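Local coordinates for cucumber stellacyanin (PDB 1JER), which binds a single copper ion in a type 1 (blue) cupredoxin site and probably serves as an electron-transfer protein, at residues 47-52 / 86-91; 56-61 / 99-104. All blocks are in the same frame, centred on the assembly; numbering follows the deposited sequence. Where two conformers were deposited one is given.

From the N terminus, the chain first supplies 47-52, which runs from a copper ligand, His-47, into strand 50-52; helix 55-60, bearing 56-61, follows directly. Strand 84-89 then returns to pair antiparallel with strand 50-52, so contact 1 closes a loop of 33 residues. Strand 101-107 turns back beside strand 84-89, and its start meets the helix, closing the 37-residue loop of contact 2. The segments alternate along the chain, so the two contacts cross rather than nest. Their centres lie about 8 Å apart: strands 84-89 and 101-107 are sheet neighbours, Tyr-87 packs on Phe-58, and three of the four copper ligands, His-47, Cys-90 and Gln-100, come from these segments.

Contact 1 (47-52 / 86-91); sequences HNVHEM and HYFVCT. With CU (copper (II) ion), chain B.
His-47 and Cys-90 meet at the copper ion, which His-47 ND1 binds at 2.0 Å and Cys-90 SG at 2.2 Å. His-47 turns its ring beside the backbone N and anti to the carbonyl carbon (chi1 -67°), with Cys-90 SG at the ring edge, close to its plane. In Cys-90 the sulfur stands opposite the backbone N (chi1 176°), a rotation that presents it also to the amide of Asn-48: Asn-48 N donates to Cys-90 SG over 3.5 Å, with 156° at the hydrogen. Gln-100 and His-95 complete the site.

Away from the metal, the segments become an antiparallel ladder. His-50 and Val-89 form a hydrogen-bonded pair, His-50 N reaching Val-89 O at 2.9 Å while Val-89 N returns a bond to His-50 O. On the face holding Val-89, the bent Met-52 side chain crosses that of Val-89 at about a right angle, SD 3.8 Å from Val-89 CG2. Beyond the strand, Thr-91 CG2 slants across His-50 CB.

Glu-51 and Phe-88, a non-hydrogen-bonded pair, occupy the other face. The extended Glu-51 chain passes obliquely by the ring, its CB 3.8 Å from Phe-88 CE1, and delivers OE2 to the ring edge of His-86, 3.1 Å from CD2. His-86 ND1 is itself bonded to Gly-84 O. A water links Glu-51 OE2, Met-52 O and Tyr-87 N.

Chemically, the thiolate is held by copper and, within these segments, by the N-H of Asn-48. That N-H would be expected to draw electron density from the sulfur and so contribute to tuning the copper-sulfur bond, an arrangement familiar from blue copper proteins.

Contact 2 (56-61 / 99-104); sequences QSFDAC and GQKLSI. With CU (copper (II) ion), chain B.
Phe-58 and Lys-101 join helix 55-60 to the sheet of this cupredoxin fold, at the start of strand 101-107. The first interaction is over a ring face: Lys-101 CE sits above the centre of the Phe-58 ring, 3.8 Å from the centroid and 13° off the normal, a CH-pi contact. Lys-101 NZ adds a longer cation-pi approach of 4.6 Å to the same centroid. Apolar contacts follow, with Phe-58 CE1 3.6 Å from Lys-101 CB and Phe-58 CZ 3.8 Å from Ser-103 CB.

Polar bonds gather at the helix end, where Cys-61, with positive phi (52°), closes a Schellman motif. A bend at chi3 (-49°) turns the lysine tip back so that Lys-101 NZ donates to Phe-58 O at 2.8 Å. A water bridges the ammonium to Asp-59 OD1, while Asp-59 OD2 forms a salt bridge with Lys-55.

Beyond the contact, Cys-61 is disulfide-bonded to Cys-96, and Gln-100, next to Lys-101, gives OE1 to copper at 2.2 Å. At the helix terminus, Cys-61 N shares Phe-58 O with the ammonium, the two donors approaching from opposite faces of the carbonyl plane.

Contact 1 (47-52 / 86-91)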
ATOM      1  N   HIS A  47     -16.889  -1.724  -5.488  1.00 17.95           N
ATOM      2  CA  HIS A  47     -16.261  -3.079  -5.232  1.00 16.40           C
ATOM      3  C   HIS A  47     -15.397  -2.917  -3.980  1.00 16.50           C
ATOM      4  O   HIS A  47     -15.308  -1.858  -3.381  1.00 20.01           O
ATOM      5  CB  HIS A  47     -15.234  -3.297  -6.432  1.00 14.09           C
ATOM      6  CG  HIS A  47     -15.961  -3.436  -7.729  1.00 17.66           C
ATOM      7  ND1 HIS A  47     -16.729  -4.543  -8.016  1.00 17.89           N
ATOM      8  CD2 HIS A  47     -16.094  -2.574  -8.787  1.00 20.47           C
ATOM      9  CE1 HIS A  47     -17.282  -4.386  -9.228  1.00 17.74           C
ATOM     10  NE2 HIS A  47     -16.906  -3.217  -9.708  1.00 19.15           N
ATOM     11  N   ASN A  48     -14.658  -3.976  -3.647  1.00 14.25           N
ATOM     12  CA  ASN A  48     -13.682  -3.842  -2.561  1.00 17.04           C
ATOM     13  C   ASN A  48     -12.568  -4.867  -2.859  1.00 17.39           C
ATOM     14  O   ASN A  48     -12.637  -5.519  -3.925  1.00 15.22           O
ATOM     15  CB  ASN A  48     -14.286  -4.050  -1.195  1.00 16.71           C
ATOM     16  CG  ASN A  48     -14.987  -5.387  -1.045  1.00 19.70           C
ATOM     17  OD1 ASN A  48     -15.989  -5.499  -0.313  1.00 31.76           O
ATOM     18  ND2 ASN A  48     -14.542  -6.377  -1.737  1.00 12.88           N
ATOM     19  N   VAL A  49     -11.587  -4.910  -1.978  1.00 16.30           N
ATOM     20  CA  VAL A  49     -10.484  -5.855  -2.155  1.00 14.72           C
ATOM     21  C   VAL A  49     -10.213  -6.517  -0.795  1.00 16.25           C
ATOM     22  O   VAL A  49      -9.979  -5.822   0.177  1.00 18.93           O
ATOM     23  CB  VAL A  49      -9.182  -5.122  -2.558  1.00 18.85           C
ATOM     24  CG1 VAL A  49      -8.107  -6.237  -2.754  1.00 23.28           C
ATOM     25  CG2 VAL A  49      -9.385  -4.396  -3.887  1.00 22.41           C
ATOM     26  N   HIS A  50     -10.289  -7.848  -0.800  1.00 17.28           N
ATOM     27  CA  HIS A  50     -10.049  -8.590   0.437  1.00 19.90           C
ATOM     28  C   HIS A  50      -9.108  -9.738   0.166  1.00 20.38           C
ATOM     29  O   HIS A  50      -9.223 -10.472  -0.806  1.00 20.76           O
ATOM     30  CB  HIS A  50     -11.419  -9.140   0.927  0.63 19.98           C
ATOM     31  CG  HIS A  50     -11.346 -10.057   2.091  0.63 24.13           C
ATOM     32  ND1 HIS A  50     -10.960  -9.677   3.351  0.63 27.91           N
ATOM     33  CD2 HIS A  50     -11.660 -11.385   2.195  0.63 28.11           C
ATOM     34  CE1 HIS A  50     -10.994 -10.710   4.176  0.63 26.21           C
ATOM     35  NE2 HIS A  50     -11.416 -11.757   3.498  0.63 26.10           N
ATOM     36  N   GLU A  51      -8.086  -9.895   1.030  1.00 18.11           N
ATOM     37  CA  GLU A  51      -7.181 -11.034   0.804  1.00 16.88           C
ATOM     38  C   GLU A  51      -7.692 -12.255   1.524  1.00 22.15           C
ATOM     39  O   GLU A  51      -8.231 -12.144   2.648  1.00 26.41           O
ATOM     40  CB  GLU A  51      -5.779 -10.620   1.319  1.00 18.58           C
ATOM     41  CG  GLU A  51      -4.803 -11.790   1.095  1.00 21.73           C
ATOM     42  CD  GLU A  51      -3.392 -11.452   1.543  1.00 29.43           C
ATOM     43  OE1 GLU A  51      -3.133 -10.384   2.098  1.00 31.69           O
ATOM     44  OE2 GLU A  51      -2.508 -12.312   1.319  1.00 37.43           O
ATOM     45  N   MET A  52      -7.700 -13.441   0.957  1.00 19.50           N
ATOM     46  CA  MET A  52      -8.180 -14.636   1.643  1.00 18.70           C
ATOM     47  C   MET A  52      -6.937 -15.485   2.083  1.00 29.58           C
ATOM     48  O   MET A  52      -5.925 -15.451   1.408  1.00 27.11           O
ATOM     49  CB  MET A  52      -8.910 -15.556   0.677  1.00 22.77           C
ATOM     50  CG  MET A  52      -9.725 -14.889  -0.394  1.00 34.61           C
ATOM     51  SD  MET A  52     -11.486 -15.239  -0.098  1.00 48.31           S
ATOM     52  CE  MET A  52     -11.730 -14.147   1.310  1.00 29.62           C
ATOM     53  N   HIS A  86      -1.032 -15.945  -3.161  1.00 19.52           N
ATOM     54  CA  HIS A  86      -1.867 -14.923  -2.498  1.00 16.78           C
ATOM     55  C   HIS A  86      -3.205 -14.897  -3.267  1.00 15.94           C
ATOM     56  O   HIS A  86      -3.238 -15.104  -4.468  1.00 18.81           O
ATOM     57  CB  HIS A  86      -1.222 -13.574  -2.495  1.00 20.34           C
ATOM     58  CG  HIS A  86      -0.047 -13.451  -1.567  1.00 26.80           C
ATOM     59  ND1 HIS A  86       1.180 -13.985  -1.870  1.00 30.50           N
ATOM     60  CD2 HIS A  86       0.083 -12.875  -0.357  1.00 32.54           C
ATOM     61  CE1 HIS A  86       2.022 -13.740  -0.878  1.00 33.76           C
ATOM     62  NE2 HIS A  86       1.393 -13.066   0.046  1.00 38.07           N
ATOM     63  N   TYR A  87      -4.267 -14.677  -2.513  1.00 16.42           N
ATOM     64  CA  TYR A  87      -5.618 -14.768  -3.121  1.00 12.84           C
ATOM     65  C   TYR A  87      -6.377 -13.481  -2.756  1.00 19.80           C
ATOM     66  O   TYR A  87      -6.499 -13.151  -1.570  1.00 22.68           O
ATOM     67  CB  TYR A  87      -6.336 -15.918  -2.312  1.00 15.70           C
ATOM     68  CG  TYR A  87      -5.630 -17.243  -2.569  1.00 20.12           C
ATOM     69  CD1 TYR A  87      -5.653 -17.814  -3.824  1.00 21.00           C
ATOM     70  CD2 TYR A  87      -4.910 -17.853  -1.555  1.00 26.11           C
ATOM     71  CE1 TYR A  87      -4.996 -19.019  -4.077  1.00 23.66           C
ATOM     72  CE2 TYR A  87      -4.258 -19.062  -1.792  1.00 25.14           C
ATOM     73  CZ  TYR A  87      -4.317 -19.618  -3.044  1.00 25.28           C
ATOM     74  OH  TYR A  87      -3.650 -20.814  -3.287  1.00 29.87           O
ATOM     75  N   PHE A  88      -6.928 -12.814  -3.751  1.00 17.69           N
ATOM     76  CA  PHE A  88      -7.679 -11.557  -3.412  1.00 15.11           C
ATOM     77  C   PHE A  88      -9.051 -11.672  -4.101  1.00 18.42           C
ATOM     78  O   PHE A  88      -9.146 -12.163  -5.228  1.00 17.96           O
ATOM     79  CB  PHE A  88      -6.954 -10.375  -4.047  1.00 17.16           C
ATOM     80  CG  PHE A  88      -5.553 -10.156  -3.496  1.00 21.85           C
ATOM     81  CD1 PHE A  88      -5.363  -9.404  -2.364  1.00 20.81           C
ATOM     82  CD2 PHE A  88      -4.468 -10.757  -4.165  1.00 20.17           C
ATOM     83  CE1 PHE A  88      -4.088  -9.235  -1.825  1.00 20.62           C
ATOM     84  CE2 PHE A  88      -3.212 -10.596  -3.601  1.00 20.10           C
ATOM     85  CZ  PHE A  88      -3.026  -9.825  -2.486  1.00 18.46           C
ATOM     86  N   VAL A  89     -10.070 -11.126  -3.433  1.00 15.81           N
ATOM     87  CA  VAL A  89     -11.393 -11.203  -4.091  1.00 14.28           C
ATOM     88  C   VAL A  89     -12.127  -9.879  -3.792  1.00 17.13           C
ATOM     89  O   VAL A  89     -11.717  -9.114  -2.947  1.00 18.97           O
ATOM     90  CB  VAL A  89     -12.245 -12.323  -3.447  1.00 16.78           C
ATOM     91  CG1 VAL A  89     -11.575 -13.684  -3.664  1.00 19.69           C
ATOM     92  CG2 VAL A  89     -12.383 -12.077  -1.947  1.00 18.56           C
ATOM     93  N   CYS A  90     -13.230  -9.732  -4.504  1.00 13.75           N
ATOM     94  CA  CYS A  90     -14.180  -8.660  -4.171  1.00 12.02           C
ATOM     95  C   CYS A  90     -15.360  -9.375  -3.459  1.00 14.33           C
ATOM     96  O   CYS A  90     -15.811 -10.415  -3.960  1.00 16.54           O
ATOM     97  CB  CYS A  90     -14.751  -8.085  -5.508  1.00 14.56           C
ATOM     98  SG  CYS A  90     -16.039  -6.839  -5.062  1.00 18.11           S
ATOM     99  N   THR A  91     -15.741  -8.883  -2.295  1.00 16.33           N
ATOM    100  CA  THR A  91     -16.756  -9.584  -1.497  1.00 17.02           C
ATOM    101  C   THR A  91     -18.138  -9.002  -1.716  1.00 18.92           C
ATOM    102  O   THR A  91     -19.092  -9.370  -1.044  1.00 18.96           O
ATOM    103  CB  THR A  91     -16.428  -9.578  -0.002  1.00 19.12           C
ATOM    104  OG1 THR A  91     -16.451  -8.264   0.518  1.00 21.39           O
ATOM    105  CG2 THR A  91     -15.030 -10.141   0.264  1.00 19.78           C
TER
HETATM  106 CU    CU B 138     -16.876  -6.191  -6.966  1.00 17.32          CU
HETATM  107  O   HOH W   1      -3.603 -14.873   0.504  1.00 27.70           O

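Contact 2 (56-61 / 99-104)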
ATOM      1  N   GLN A  56      -9.164 -22.895  -0.612  1.00 29.45           N
ATOM      2  CA  GLN A  56     -10.521 -23.505  -0.535  1.00 29.98           C
ATOM      3  C   GLN A  56     -11.548 -22.390  -0.415  1.00 21.93           C
ATOM      4  O   GLN A  56     -12.510 -22.363  -1.188  1.00 26.51           O
ATOM      5  CB  GLN A  56     -10.562 -24.452   0.657  1.00 39.50           C
ATOM      6  CG  GLN A  56      -9.883 -25.783   0.476  1.00 53.46           C
ATOM      7  CD  GLN A  56      -8.414 -25.828   0.196  1.00 62.55           C
ATOM      8  OE1 GLN A  56      -7.522 -25.516   1.006  1.00 59.33           O
ATOM      9  NE2 GLN A  56      -8.048 -26.349  -1.003  1.00 76.75           N
ATOM     10  N   SER A  57     -11.294 -21.465   0.515  1.00 19.50           N
ATOM     11  CA  SER A  57     -12.224 -20.325   0.678  1.00 18.64           C
ATOM     12  C   SER A  57     -12.289 -19.472  -0.581  1.00 24.08           C
ATOM     13  O   SER A  57     -13.363 -19.009  -0.989  1.00 22.28           O
ATOM     14  CB  SER A  57     -11.685 -19.443   1.824  1.00 20.88           C
ATOM     15  OG  SER A  57     -11.957 -20.097   3.044  1.00 38.54           O
ATOM     16  N   PHE A  58     -11.118 -19.181  -1.166  1.00 21.48           N
ATOM     17  CA  PHE A  58     -11.063 -18.369  -2.410  1.00 17.58           C
ATOM     18  C   PHE A  58     -11.863 -19.078  -3.481  1.00 20.32           C
ATOM     19  O   PHE A  58     -12.645 -18.503  -4.237  1.00 21.29           O
ATOM     20  CB  PHE A  58      -9.555 -18.407  -2.845  1.00 18.90           C
ATOM     21  CG  PHE A  58      -9.246 -17.793  -4.181  1.00 18.72           C
ATOM     22  CD1 PHE A  58      -9.285 -16.394  -4.334  1.00 19.93           C
ATOM     23  CD2 PHE A  58      -8.916 -18.546  -5.280  1.00 19.69           C
ATOM     24  CE1 PHE A  58      -8.964 -15.828  -5.549  1.00 18.69           C
ATOM     25  CE2 PHE A  58      -8.639 -17.991  -6.510  1.00 17.75           C
ATOM     26  CZ  PHE A  58      -8.642 -16.598  -6.633  1.00 17.83           C
ATOM     27  N   ASP A  59     -11.620 -20.420  -3.619  1.00 18.26           N
ATOM     28  CA  ASP A  59     -12.315 -21.133  -4.677  1.00 20.38           C
ATOM     29  C   ASP A  59     -13.829 -21.084  -4.480  1.00 22.86           C
ATOM     30  O   ASP A  59     -14.629 -20.988  -5.405  1.00 22.55           O
ATOM     31  CB  ASP A  59     -11.852 -22.568  -4.847  1.00 23.94           C
ATOM     32  CG  ASP A  59     -10.493 -22.748  -5.504  1.00 31.47           C
ATOM     33  OD1 ASP A  59      -9.948 -21.798  -6.087  1.00 30.90           O
ATOM     34  OD2 ASP A  59      -9.943 -23.890  -5.441  1.00 35.76           O
ATOM     35  N   ALA A  60     -14.242 -21.186  -3.223  1.00 20.73           N
ATOM     36  CA  ALA A  60     -15.700 -21.258  -3.016  1.00 19.57           C
ATOM     37  C   ALA A  60     -16.282 -19.847  -2.861  1.00 22.53           C
ATOM     38  O   ALA A  60     -17.505 -19.801  -2.601  1.00 19.74           O
ATOM     39  CB  ALA A  60     -15.903 -21.966  -1.643  1.00 17.68           C
ATOM     40  N   CYS A  61     -15.490 -18.798  -2.901  1.00 17.07           N
ATOM     41  CA  CYS A  61     -15.985 -17.446  -2.565  1.00 17.74           C
ATOM     42  C   CYS A  61     -16.691 -17.477  -1.216  1.00 19.71           C
ATOM     43  O   CYS A  61     -17.788 -16.936  -1.069  1.00 18.66           O
ATOM     44  CB  CYS A  61     -16.863 -16.834  -3.628  1.00 14.40           C
ATOM     45  SG  CYS A  61     -15.988 -16.630  -5.234  1.00 19.02           S
ATOM     46  N   GLY A  99     -16.163 -14.157 -11.183  1.00 22.65           N
ATOM     47  CA  GLY A  99     -14.800 -14.009 -11.725  1.00 21.84           C
ATOM     48  C   GLY A  99     -13.988 -12.869 -11.210  1.00 20.40           C
ATOM     49  O   GLY A  99     -12.840 -12.617 -11.687  1.00 17.49           O
ATOM     50  N   GLN A 100     -14.502 -12.073 -10.275  1.00 16.18           N
ATOM     51  CA  GLN A 100     -13.694 -10.956  -9.771  1.00 17.89           C
ATOM     52  C   GLN A 100     -12.869 -11.489  -8.582  1.00 20.51           C
ATOM     53  O   GLN A 100     -13.180 -11.261  -7.424  1.00 17.38           O
ATOM     54  CB  GLN A 100     -14.498  -9.751  -9.328  1.00 14.21           C
ATOM     55  CG  GLN A 100     -13.672  -8.525  -9.042  1.00 13.87           C
ATOM     56  CD  GLN A 100     -14.491  -7.291  -8.715  1.00 17.95           C
ATOM     57  OE1 GLN A 100     -15.680  -7.389  -8.386  1.00 18.70           O
ATOM     58  NE2 GLN A 100     -13.890  -6.124  -8.838  1.00 19.42           N
ATOM     59  N   LYS A 101     -11.821 -12.212  -8.958  1.00 17.82           N
ATOM     60  CA  LYS A 101     -10.936 -12.806  -7.902  1.00 14.27           C
ATOM     61  C   LYS A 101      -9.577 -13.035  -8.620  1.00 18.61           C
ATOM     62  O   LYS A 101      -9.533 -13.127  -9.852  1.00 16.79           O
ATOM     63  CB  LYS A 101     -11.534 -14.182  -7.527  1.00 16.58           C
ATOM     64  CG  LYS A 101     -11.661 -15.116  -8.723  1.00 18.63           C
ATOM     65  CD  LYS A 101     -12.627 -16.254  -8.439  1.00 21.95           C
ATOM     66  CE  LYS A 101     -12.347 -16.943  -7.124  1.00 25.85           C
ATOM     67  NZ  LYS A 101     -13.121 -18.252  -7.018  1.00 23.24           N
ATOM     68  N   LEU A 102      -8.518 -12.995  -7.840  1.00 19.01           N
ATOM     69  CA  LEU A 102      -7.162 -13.013  -8.469  1.00 16.17           C
ATOM     70  C   LEU A 102      -6.248 -13.831  -7.541  1.00 16.61           C
ATOM     71  O   LEU A 102      -6.266 -13.693  -6.344  1.00 17.38           O
ATOM     72  CB  LEU A 102      -6.692 -11.527  -8.445  1.00 15.46           C
ATOM     73  CG  LEU A 102      -5.174 -11.381  -8.752  1.00 17.94           C
ATOM     74  CD1 LEU A 102      -4.967 -11.464 -10.257  1.00 20.57           C
ATOM     75  CD2 LEU A 102      -4.712  -9.994  -8.255  1.00 20.82           C
ATOM     76  N   SER A 103      -5.523 -14.782  -8.137  1.00 17.50           N
ATOM     77  CA  SER A 103      -4.556 -15.544  -7.333  1.00 17.17           C
ATOM     78  C   SER A 103      -3.193 -15.371  -8.005  1.00 18.55           C
ATOM     79  O   SER A 103      -3.062 -15.453  -9.220  1.00 20.43           O
ATOM     80  CB  SER A 103      -4.916 -17.035  -7.295  1.00 20.17           C
ATOM     81  OG  SER A 103      -4.841 -17.582  -8.550  1.00 30.11           O
ATOM     82  N   ILE A 104      -2.200 -15.041  -7.167  1.00 18.46           N
ATOM     83  CA  ILE A 104      -0.888 -14.800  -7.778  1.00 18.00           C
ATOM     84  C   ILE A 104       0.197 -15.508  -6.956  1.00 20.37           C
ATOM     85  O   ILE A 104       0.025 -15.786  -5.786  1.00 24.31           O
ATOM     86  CB  ILE A 104      -0.574 -13.314  -7.809  1.00 21.24           C
ATOM     87  CG1 ILE A 104      -0.532 -12.660  -6.419  1.00 22.13           C
ATOM     88  CG2 ILE A 104      -1.552 -12.559  -8.706  1.00 21.92           C
ATOM     89  CD1 ILE A 104       0.344 -11.412  -6.401  1.00 28.62           C
TER
HETATM   90 CU    CU B 138     -16.876  -6.191  -6.966  1.00 17.32          CU
HETATM   91  O   HOH W   2     -11.608 -20.354  -8.278  1.00 39.91           O